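Local coordinates for protein acyl-CoA thioesterase (Alicyclobacillus acidocaldarius subsp. acidocaldarius, PDB 3RQB) that is of unknown function but, as a double-hotdog protein of the acyl-CoA thioesterase family, probably hydrolyses acyl-CoA thioesters, at residues L63-N68 with T106-V111; K50-H55 with Q92-T97; F211-L216 with A259-L264. All coordinates share one frame; numbering follows the deposited sequence.

Contact 1: residues L63-N68 with T106-V111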
loop_
_atom_site.group_PDB
_atom_site.type_symbol
_atom_site.label_atom_id
_atom_site.label_comp_id
_atom_site.label_asym_id
_atom_site.label_seq_id
_atom_site.Cartn_x
_atom_site.Cartn_y
_atom_site.Cartn_z
ATOM N N LEU B 63 -8.463 -9.576 2.321
ATOM C CA LEU B 63 -8.449 -8.700 1.167
ATOM C C LEU B 63 -7.113 -7.957 1.063
ATOM O O LEU B 63 -6.373 -8.113 0.087
ATOM C CB LEU B 63 -9.618 -7.728 1.257
ATOM C CG LEU B 63 -10.919 -8.512 1.103
ATOM C CD1 LEU B 63 -12.155 -7.681 1.422
ATOM C CD2 LEU B 63 -10.983 -9.088 -0.300
ATOM N N ALA B 64 -6.813 -7.133 2.061
ATOM C CA ALA B 64 -5.601 -6.336 2.026
ATOM C C ALA B 64 -4.843 -6.424 3.341
ATOM O O ALA B 64 -5.426 -6.704 4.388
ATOM C CB ALA B 64 -5.936 -4.889 1.704
ATOM N N LEU B 65 -3.535 -6.187 3.264
ATOM C CA LEU B 65 -2.677 -6.098 4.435
ATOM C C LEU B 65 -1.632 -4.996 4.275
ATOM O O LEU B 65 -0.984 -4.886 3.232
ATOM C CB LEU B 65 -1.964 -7.421 4.691
ATOM C CG LEU B 65 -1.036 -7.362 5.912
ATOM C CD1 LEU B 65 -1.755 -6.789 7.142
ATOM C CD2 LEU B 65 -0.432 -8.723 6.240
ATOM N N THR B 66 -1.485 -4.182 5.317
ATOM C CA THR B 66 -0.426 -3.190 5.394
ATOM C C THR B 66 0.288 -3.409 6.710
ATOM O O THR B 66 -0.334 -3.360 7.770
ATOM C CB THR B 66 -0.974 -1.749 5.356
ATOM O OG1 THR B 66 -1.483 -1.454 4.046
ATOM C CG2 THR B 66 0.122 -0.755 5.723
ATOM N N VAL B 67 1.586 -3.687 6.633
ATOM C CA VAL B 67 2.403 -3.897 7.819
ATOM C C VAL B 67 3.437 -2.807 7.885
ATOM O O VAL B 67 4.151 -2.570 6.919
ATOM C CB VAL B 67 3.187 -5.225 7.765
ATOM C CG1 VAL B 67 4.090 -5.356 8.987
ATOM C CG2 VAL B 67 2.255 -6.418 7.651
ATOM N N ASN B 68 3.523 -2.155 9.034
ATOM C CA ASN B 68 4.548 -1.148 9.266
ATOM C C ASN B 68 5.542 -1.653 10.306
ATOM O O ASN B 68 5.140 -2.048 11.407
ATOM C CB ASN B 68 3.893 0.149 9.725
ATOM C CG ASN B 68 2.642 0.465 8.935
ATOM O OD1 ASN B 68 1.533 0.491 9.479
ATOM N ND2 ASN B 68 2.808 0.672 7.635
ATOM N N THR B 106 5.954 -4.001 15.741
ATOM C CA THR B 106 5.312 -3.980 14.431
ATOM C C THR B 106 3.804 -3.685 14.518
ATOM O O THR B 106 3.152 -4.107 15.466
ATOM C CB THR B 106 5.557 -5.332 13.734
ATOM O OG1 THR B 106 6.974 -5.527 13.593
ATOM C CG2 THR B 106 4.888 -5.386 12.372
ATOM N N THR B 107 3.263 -2.940 13.546
ATOM C CA THR B 107 1.812 -2.732 13.430
ATOM C C THR B 107 1.293 -3.050 12.034
ATOM O O THR B 107 2.031 -2.993 11.047
ATOM C CB THR B 107 1.349 -1.292 13.795
ATOM O OG1 THR B 107 1.582 -0.391 12.697
ATOM C CG2 THR B 107 2.049 -0.806 15.055
ATOM N N ALA B 108 0.010 -3.384 11.960
ATOM C CA ALA B 108 -0.588 -3.783 10.703
ATOM C C ALA B 108 -2.073 -3.474 10.701
ATOM O O ALA B 108 -2.706 -3.413 11.755
ATOM C CB ALA B 108 -0.353 -5.270 10.453
ATOM N N THR B 109 -2.623 -3.270 9.513
ATOM C CA THR B 109 -4.064 -3.170 9.359
ATOM C C THR B 109 -4.473 -4.176 8.289
ATOM O O THR B 109 -3.719 -4.447 7.349
ATOM C CB THR B 109 -4.532 -1.731 8.986
ATOM O OG1 THR B 109 -3.994 -1.350 7.711
ATOM C CG2 THR B 109 -4.094 -0.718 10.045
ATOM N N ALA B 110 -5.658 -4.748 8.441
ATOM C CA ALA B 110 -6.119 -5.741 7.486
ATOM C C ALA B 110 -7.601 -5.599 7.181
ATOM O O ALA B 110 -8.402 -5.153 8.019
ATOM C CB ALA B 110 -5.809 -7.155 7.983
ATOM N N VAL B 111 -7.957 -5.996 5.968
ATOM C CA VAL B 111 -9.338 -5.990 5.563
ATOM C C VAL B 111 -9.742 -7.395 5.175
ATOM O O VAL B 111 -9.131 -8.000 4.306
ATOM C CB VAL B 111 -9.547 -5.060 4.375
ATOM C CG1 VAL B 111 -11.029 -4.900 4.095
ATOM C CG2 VAL B 111 -8.896 -3.704 4.658
#
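Thr-66 and Thr-109 form the central hydrogen-bonded pair of two antiparallel strands whose directions differ by 166°. Thr-66 N donates to Thr-109 O at 3.0 Å, and Thr-109 N returns the bond to Thr-66 O. Asn-68 and Thr-107 repeat this ladder toward one end. At the other, Leu-63 N bonds to Val-111 O at 2.6 Å while Ala-64 N reaches that same oxygen only weakly at 3.3 Å, and Val-111 N closes on Ala-64 O. Two residues facing one make a classic beta bulge. These strands belong to the N-terminal hotdog domain, and the helix spanning 41-53 lies against the face bearing Leu-65, Val-67, Ala-108 and Ala-110.

Apolar contacts dominate that face. Leu-65 has CG anti to its amide nitrogen (chi1 179°), and from there CD1 reaches Ala-108 CB at 3.9 Å and Ala-110 CB at 4.2 Å. Val-67 divides its branches: CG1 crosses Thr-106 CG2 at 3.5 Å, whereas CG2 meets Ala-108 CB at 4.0 Å.

The other face mixes Ala-64 and Val-111 with polar side chains. Thr-66 OG1 is hydrogen-bonded to Thr-212 OG1, and Asn-68 OD1 to Thr-109 OG1 of the second subunit. With a leucine in place of Asn-68 that carboxamide oxygen is lost, which would probably leave the hydroxyl of Thr-109 in the second subunit without this partner.

Contact 2: residues K50-H55 with Q92-T97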
loop_
_atom_site.group_PDB
_atom_site.type_symbol
_atom_site.label_atom_id
_atom_site.label_comp_id
_atom_site.label_asym_id
_atom_site.label_seq_id
_atom_site.Cartn_x
_atom_site.Cartn_y
_atom_site.Cartn_z
ATOM N N LYS B 50 -2.067 -14.061 10.308
ATOM C CA LYS B 50 -2.642 -15.212 10.984
ATOM C C LYS B 50 -3.424 -14.746 12.188
ATOM O O LYS B 50 -4.512 -15.244 12.448
ATOM C CB LYS B 50 -1.559 -16.189 11.432
ATOM C CG LYS B 50 -0.789 -16.806 10.288
ATOM C CD LYS B 50 -1.728 -17.373 9.233
ATOM C CE LYS B 50 -2.439 -18.629 9.718
ATOM N NZ LYS B 50 -3.353 -19.171 8.666
ATOM N N ALA B 51 -2.873 -13.766 12.900
ATOM C CA ALA B 51 -3.494 -13.260 14.121
ATOM C C ALA B 51 -4.960 -12.949 13.882
ATOM O O ALA B 51 -5.821 -13.448 14.599
ATOM C CB ALA B 51 -2.774 -12.017 14.605
ATOM N N ALA B 52 -5.233 -12.137 12.861
ATOM C CA ALA B 52 -6.595 -11.750 12.512
ATOM C C ALA B 52 -7.344 -12.943 11.953
ATOM O O ALA B 52 -8.526 -13.131 12.249
ATOM C CB ALA B 52 -6.595 -10.613 11.502
HETATM N N MSE B 53 -6.663 -13.742 11.138
HETATM C CA MSE B 53 -7.270 -14.968 10.620
HETATM C C MSE B 53 -7.745 -15.914 11.732
HETATM O O MSE B 53 -8.840 -16.492 11.659
HETATM C CB MSE B 53 -6.291 -15.694 9.718
HETATM C CG MSE B 53 -6.045 -15.007 8.412
HETATM SE SE MSE B 53 -5.636 -16.354 7.096
HETATM C CE MSE B 53 -7.447 -17.078 6.903
ATOM N N SER B 54 -6.913 -16.060 12.758
ATOM C CA SER B 54 -7.199 -16.943 13.881
ATOM C C SER B 54 -8.162 -16.319 14.884
ATOM O O SER B 54 -8.628 -16.981 15.818
ATOM C CB SER B 54 -5.907 -17.308 14.590
ATOM O OG SER B 54 -4.887 -17.556 13.645
ATOM N N HIS B 55 -8.449 -15.038 14.696
ATOM C CA HIS B 55 -9.398 -14.364 15.554
ATOM C C HIS B 55 -10.772 -14.986 15.351
ATOM O O HIS B 55 -11.188 -15.241 14.216
ATOM C CB HIS B 55 -9.432 -12.873 15.242
ATOM C CG HIS B 55 -9.929 -12.037 16.376
ATOM N ND1 HIS B 55 -11.259 -11.984 16.737
ATOM C CD2 HIS B 55 -9.271 -11.227 17.238
ATOM C CE1 HIS B 55 -11.401 -11.168 17.767
ATOM N NE2 HIS B 55 -10.209 -10.696 18.088
ATOM N N GLN B 92 -14.846 -6.691 6.840
ATOM C CA GLN B 92 -14.295 -6.574 8.205
ATOM C C GLN B 92 -12.876 -5.957 8.289
ATOM O O GLN B 92 -11.981 -6.349 7.536
ATOM C CB GLN B 92 -14.281 -7.955 8.856
ATOM C CG GLN B 92 -14.110 -7.936 10.359
ATOM C CD GLN B 92 -13.952 -9.328 10.927
ATOM O OE1 GLN B 92 -13.575 -10.260 10.216
ATOM N NE2 GLN B 92 -14.241 -9.480 12.212
ATOM N N HIS B 93 -12.662 -5.031 9.229
ATOM C CA HIS B 93 -11.367 -4.347 9.366
ATOM C C HIS B 93 -10.652 -4.660 10.684
ATOM O O HIS B 93 -11.254 -4.554 11.756
ATOM C CB HIS B 93 -11.547 -2.830 9.296
ATOM C CG HIS B 93 -11.814 -2.301 7.924
ATOM N ND1 HIS B 93 -13.038 -2.431 7.302
ATOM C CD2 HIS B 93 -11.025 -1.610 7.068
ATOM C CE1 HIS B 93 -12.988 -1.852 6.115
ATOM N NE2 HIS B 93 -11.778 -1.347 5.947
ATOM N N PHE B 94 -9.363 -4.994 10.609
ATOM C CA PHE B 94 -8.565 -5.308 11.802
ATOM C C PHE B 94 -7.441 -4.317 12.052
ATOM O O PHE B 94 -6.856 -3.777 11.114
ATOM C CB PHE B 94 -7.945 -6.703 11.691
ATOM C CG PHE B 94 -8.896 -7.819 12.005
ATOM C CD1 PHE B 94 -9.753 -8.312 11.033
ATOM C CD2 PHE B 94 -8.926 -8.386 13.272
ATOM C CE1 PHE B 94 -10.634 -9.340 11.323
ATOM C CE2 PHE B 94 -9.803 -9.419 13.568
ATOM C CZ PHE B 94 -10.662 -9.895 12.590
ATOM N N THR B 95 -7.125 -4.101 13.325
ATOM C CA THR B 95 -5.969 -3.291 13.718
ATOM C C THR B 95 -5.046 -4.132 14.595
ATOM O O THR B 95 -5.470 -4.668 15.615
ATOM C CB THR B 95 -6.391 -2.020 14.489
ATOM O OG1 THR B 95 -6.840 -1.019 13.563
ATOM C CG2 THR B 95 -5.222 -1.473 15.301
ATOM N N LEU B 96 -3.786 -4.264 14.205
ATOM C CA LEU B 96 -2.902 -5.149 14.952
ATOM C C LEU B 96 -1.605 -4.507 15.396
ATOM O O LEU B 96 -1.076 -3.582 14.762
ATOM C CB LEU B 96 -2.593 -6.418 14.165
ATOM C CG LEU B 96 -3.771 -7.066 13.449
ATOM C CD1 LEU B 96 -3.913 -6.473 12.056
ATOM C CD2 LEU B 96 -3.571 -8.557 13.371
ATOM N N THR B 97 -1.107 -5.025 16.511
ATOM C CA THR B 97 0.076 -4.507 17.164
ATOM C C THR B 97 0.894 -5.650 17.748
ATOM O O THR B 97 0.354 -6.515 18.441
ATOM C CB THR B 97 -0.337 -3.549 18.286
ATOM O OG1 THR B 97 -1.299 -2.608 17.778
ATOM C CG2 THR B 97 0.873 -2.811 18.832
#
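Ala-52 and His-55 address the ring of Phe-94 from two directions, one over a face and the other at the rim. The setting is the hotdog fold of the N-terminal domain, in which the helix 41-53 packs against the sheet, here on the strand 91-100. Ala-52 CB stands 3.7 Å from the centroid of the Phe-94 ring and 15° off its normal, the geometry of a CH-pi contact, with the methyl displaced toward the rim.

His-55 follows the helix and meets the same ring differently. The pair is T-shaped: the edge of Phe-94 is directed at the imidazole face, with planes inclined at 64° and centroids 5.6 Å apart. Phe-94 CE2 makes the closest approach, 3.8 Å from His-55 CG. With CG of Phe-94 anti to the carbonyl carbon (chi1 -79°), the ring is placed beside Ala-52, while the second torsion sets its tilt. Phe-112, on the adjoining strand, also meets this ring, and Pro-84 touches both His-55 and Phe-94.

Two residues along the strand, Leu-96 continues the apolar surface. Through a single branch it touches the helix, CD2 lying 3.8 Å from Ala-51 CB and 4.1 Å from Ala-52 CB. The imidazole of His-55 has its own polar partner, ND1 being hydrogen-bonded to the backbone of Glu-57. Within 50-55, Lys-50 O accepts two bonds from Ser-54, from N and from OG, each 2.6 Å long.

Contact 3: residues F211-L216 with A259-L264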
loop_
_atom_site.group_PDB
_atom_site.type_symbol
_atom_site.label_atom_id
_atom_site.label_comp_id
_atom_site.label_asym_id
_atom_site.label_seq_id
_atom_site.Cartn_x
_atom_site.Cartn_y
_atom_site.Cartn_z
ATOM N N PHE B 211 4.952 -2.268 4.188
ATOM C CA PHE B 211 4.713 -3.272 3.179
ATOM C C PHE B 211 3.199 -3.425 3.029
ATOM O O PHE B 211 2.498 -3.621 4.022
ATOM C CB PHE B 211 5.387 -4.553 3.669
ATOM C CG PHE B 211 5.094 -5.780 2.848
ATOM C CD1 PHE B 211 5.770 -6.024 1.660
ATOM C CD2 PHE B 211 4.181 -6.725 3.300
ATOM C CE1 PHE B 211 5.513 -7.174 0.917
ATOM C CE2 PHE B 211 3.922 -7.872 2.565
ATOM C CZ PHE B 211 4.591 -8.099 1.372
ATOM N N THR B 212 2.694 -3.313 1.800
ATOM C CA THR B 212 1.264 -3.515 1.548
ATOM C C THR B 212 1.044 -4.637 0.535
ATOM O O THR B 212 1.848 -4.822 -0.379
ATOM C CB THR B 212 0.544 -2.227 1.055
ATOM O OG1 THR B 212 0.475 -1.271 2.118
ATOM C CG2 THR B 212 -0.868 -2.536 0.628
ATOM N N VAL B 213 -0.028 -5.406 0.727
ATOM C CA VAL B 213 -0.413 -6.446 -0.233
ATOM C C VAL B 213 -1.932 -6.576 -0.439
ATOM O O VAL B 213 -2.715 -6.676 0.512
ATOM C CB VAL B 213 0.150 -7.825 0.155
ATOM C CG1 VAL B 213 -0.387 -8.246 1.508
ATOM C CG2 VAL B 213 -0.214 -8.860 -0.899
ATOM N N TYR B 214 -2.338 -6.602 -1.698
ATOM C CA TYR B 214 -3.736 -6.790 -2.032
ATOM C C TYR B 214 -3.881 -8.188 -2.615
ATOM O O TYR B 214 -3.111 -8.559 -3.514
ATOM C CB TYR B 214 -4.148 -5.758 -3.083
ATOM C CG TYR B 214 -4.055 -4.318 -2.630
ATOM C CD1 TYR B 214 -3.890 -3.995 -1.285
ATOM C CD2 TYR B 214 -4.157 -3.284 -3.545
ATOM C CE1 TYR B 214 -3.828 -2.679 -0.871
ATOM C CE2 TYR B 214 -4.093 -1.964 -3.142
ATOM C CZ TYR B 214 -3.929 -1.664 -1.807
ATOM O OH TYR B 214 -3.872 -0.347 -1.415
ATOM N N PHE B 215 -4.833 -8.981 -2.125
ATOM C CA PHE B 215 -5.037 -10.278 -2.765
ATOM C C PHE B 215 -6.144 -10.152 -3.799
ATOM O O PHE B 215 -7.317 -10.192 -3.445
ATOM C CB PHE B 215 -5.511 -11.311 -1.742
ATOM C CG PHE B 215 -4.636 -11.428 -0.536
ATOM C CD1 PHE B 215 -3.629 -12.377 -0.486
ATOM C CD2 PHE B 215 -4.836 -10.608 0.563
ATOM C CE1 PHE B 215 -2.817 -12.497 0.629
ATOM C CE2 PHE B 215 -4.031 -10.721 1.681
ATOM C CZ PHE B 215 -3.019 -11.668 1.714
ATOM N N LEU B 216 -5.782 -10.148 -5.077
ATOM C CA LEU B 216 -6.751 -9.894 -6.142
ATOM C C LEU B 216 -7.542 -11.147 -6.494
ATOM O O LEU B 216 -8.736 -11.087 -6.819
ATOM C CB LEU B 216 -6.062 -9.287 -7.370
ATOM C CG LEU B 216 -5.430 -7.932 -7.040
ATOM C CD1 LEU B 216 -4.226 -7.635 -7.924
ATOM C CD2 LEU B 216 -6.476 -6.821 -7.117
ATOM N N ALA B 259 -1.650 -11.661 -6.492
ATOM C CA ALA B 259 -1.601 -10.489 -5.622
ATOM C C ALA B 259 -0.713 -9.385 -6.161
ATOM O O ALA B 259 0.084 -9.593 -7.071
ATOM C CB ALA B 259 -1.156 -10.877 -4.232
ATOM N N THR B 260 -0.865 -8.206 -5.580
ATOM C CA THR B 260 -0.035 -7.070 -5.913
ATOM C C THR B 260 0.516 -6.514 -4.605
ATOM O O THR B 260 -0.162 -6.563 -3.572
ATOM C CB THR B 260 -0.835 -5.995 -6.687
ATOM O OG1 THR B 260 0.030 -4.909 -7.047
ATOM C CG2 THR B 260 -1.978 -5.463 -5.843
ATOM N N THR B 261 1.751 -6.017 -4.636
ATOM C CA THR B 261 2.365 -5.469 -3.435
ATOM C C THR B 261 3.169 -4.233 -3.682
ATOM O O THR B 261 3.718 -4.031 -4.762
ATOM C CB THR B 261 3.356 -6.437 -2.794
ATOM O OG1 THR B 261 4.419 -6.708 -3.711
ATOM C CG2 THR B 261 2.668 -7.712 -2.439
ATOM N N THR B 262 3.262 -3.435 -2.631
ATOM C CA THR B 262 4.165 -2.307 -2.589
ATOM C C THR B 262 4.992 -2.351 -1.314
ATOM O O THR B 262 4.600 -2.940 -0.295
ATOM C CB THR B 262 3.413 -0.977 -2.658
ATOM O OG1 THR B 262 2.640 -0.799 -1.465
ATOM C CG2 THR B 262 2.488 -0.967 -3.860
ATOM N N GLN B 263 6.150 -1.724 -1.394
ATOM C CA GLN B 263 7.077 -1.721 -0.292
ATOM C C GLN B 263 7.731 -0.360 -0.276
ATOM O O GLN B 263 8.139 0.141 -1.323
ATOM C CB GLN B 263 8.136 -2.790 -0.541
ATOM C CG GLN B 263 8.808 -3.334 0.692
ATOM C CD GLN B 263 9.409 -4.698 0.442
ATOM O OE1 GLN B 263 10.557 -4.953 0.786
ATOM N NE2 GLN B 263 8.631 -5.583 -0.168
ATOM N N LEU B 264 7.829 0.241 0.904
ATOM C CA LEU B 264 8.630 1.446 1.065
ATOM C C LEU B 264 9.864 1.093 1.876
ATOM O O LEU B 264 9.767 0.547 2.977
ATOM C CB LEU B 264 7.847 2.555 1.758
ATOM C CG LEU B 264 8.646 3.862 1.809
ATOM C CD1 LEU B 264 9.049 4.265 0.401
ATOM C CD2 LEU B 264 7.893 5.007 2.508
#
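Thr-260 is packed by two side chains of 211-216. Its CG2 sits 3.5 Å from Tyr-214 CB and 3.8 Å from Leu-216 CD1, so one methyl meets both. The torsion explains this: with OG1 anti to the backbone N (chi1 -178°), CG2 falls between N and the carbonyl carbon, while OG1 is turned toward Gly-248 O, to which it bonds weakly. Tyr-214 runs alongside Thr-260 at first, and its ring then heads off from 259-264. On the reverse face Val-213 CG2 meets Thr-261 CG2 at 3.5 Å and Ala-259 CB at 4.0 Å, and Phe-211 lies against the strand with CD1 3.8 Å from Thr-262 O.

Between these faces runs an antiparallel ladder, the strand directions differing by 171°. Tyr-214 N donates to Thr-260 O at 2.9 Å, and Thr-260 N answers to Tyr-214 O; Thr-212 and Thr-262 exchange the same two bonds.

The looser part is not a solvent side, since every touching residue is buried. Phe-215 pairs only loosely with Ala-259. The side chain of Leu-264 makes no contact with 211-216 and packs instead on Ala-64 of the second subunit. That subunit also meets the face bearing Thr-212 and Tyr-214: Tyr-214 OH is hydrogen-bonded to Thr-262 OG1 of the second copy, and the exchange is reciprocal.

The contact lies in the C-terminal hotdog domain. Strand 206-215 runs between 257-267 and strand 61-69 of the N-terminal domain, Ala-259 continues by a backbone bond to Val-250 in strand 243-251, and Phe-215 meets His-182 of helix 182-188 edge-to-face.

How the contacts relate
The three contacts read as successive steps across neighbouring strands. Contacts 1 and 2 have centres about 9 Å apart and share a strand boundary, where Ala-110 O and Phe-94 N lie 2.8 Å apart, probably hydrogen-bonded; helix 41-53 touches strands of both. Contact 1 also meets contact 3, with centres about 10 Å apart, through Leu-65 O and Val-213 N at 2.7 Å. This seam joins the N-terminal and C-terminal hotdog domains edge to edge. Contacts 2 and 3 do not touch: their centres are about 17 Å apart and their nearest atoms about 8 Å. All three also reach the second subunit.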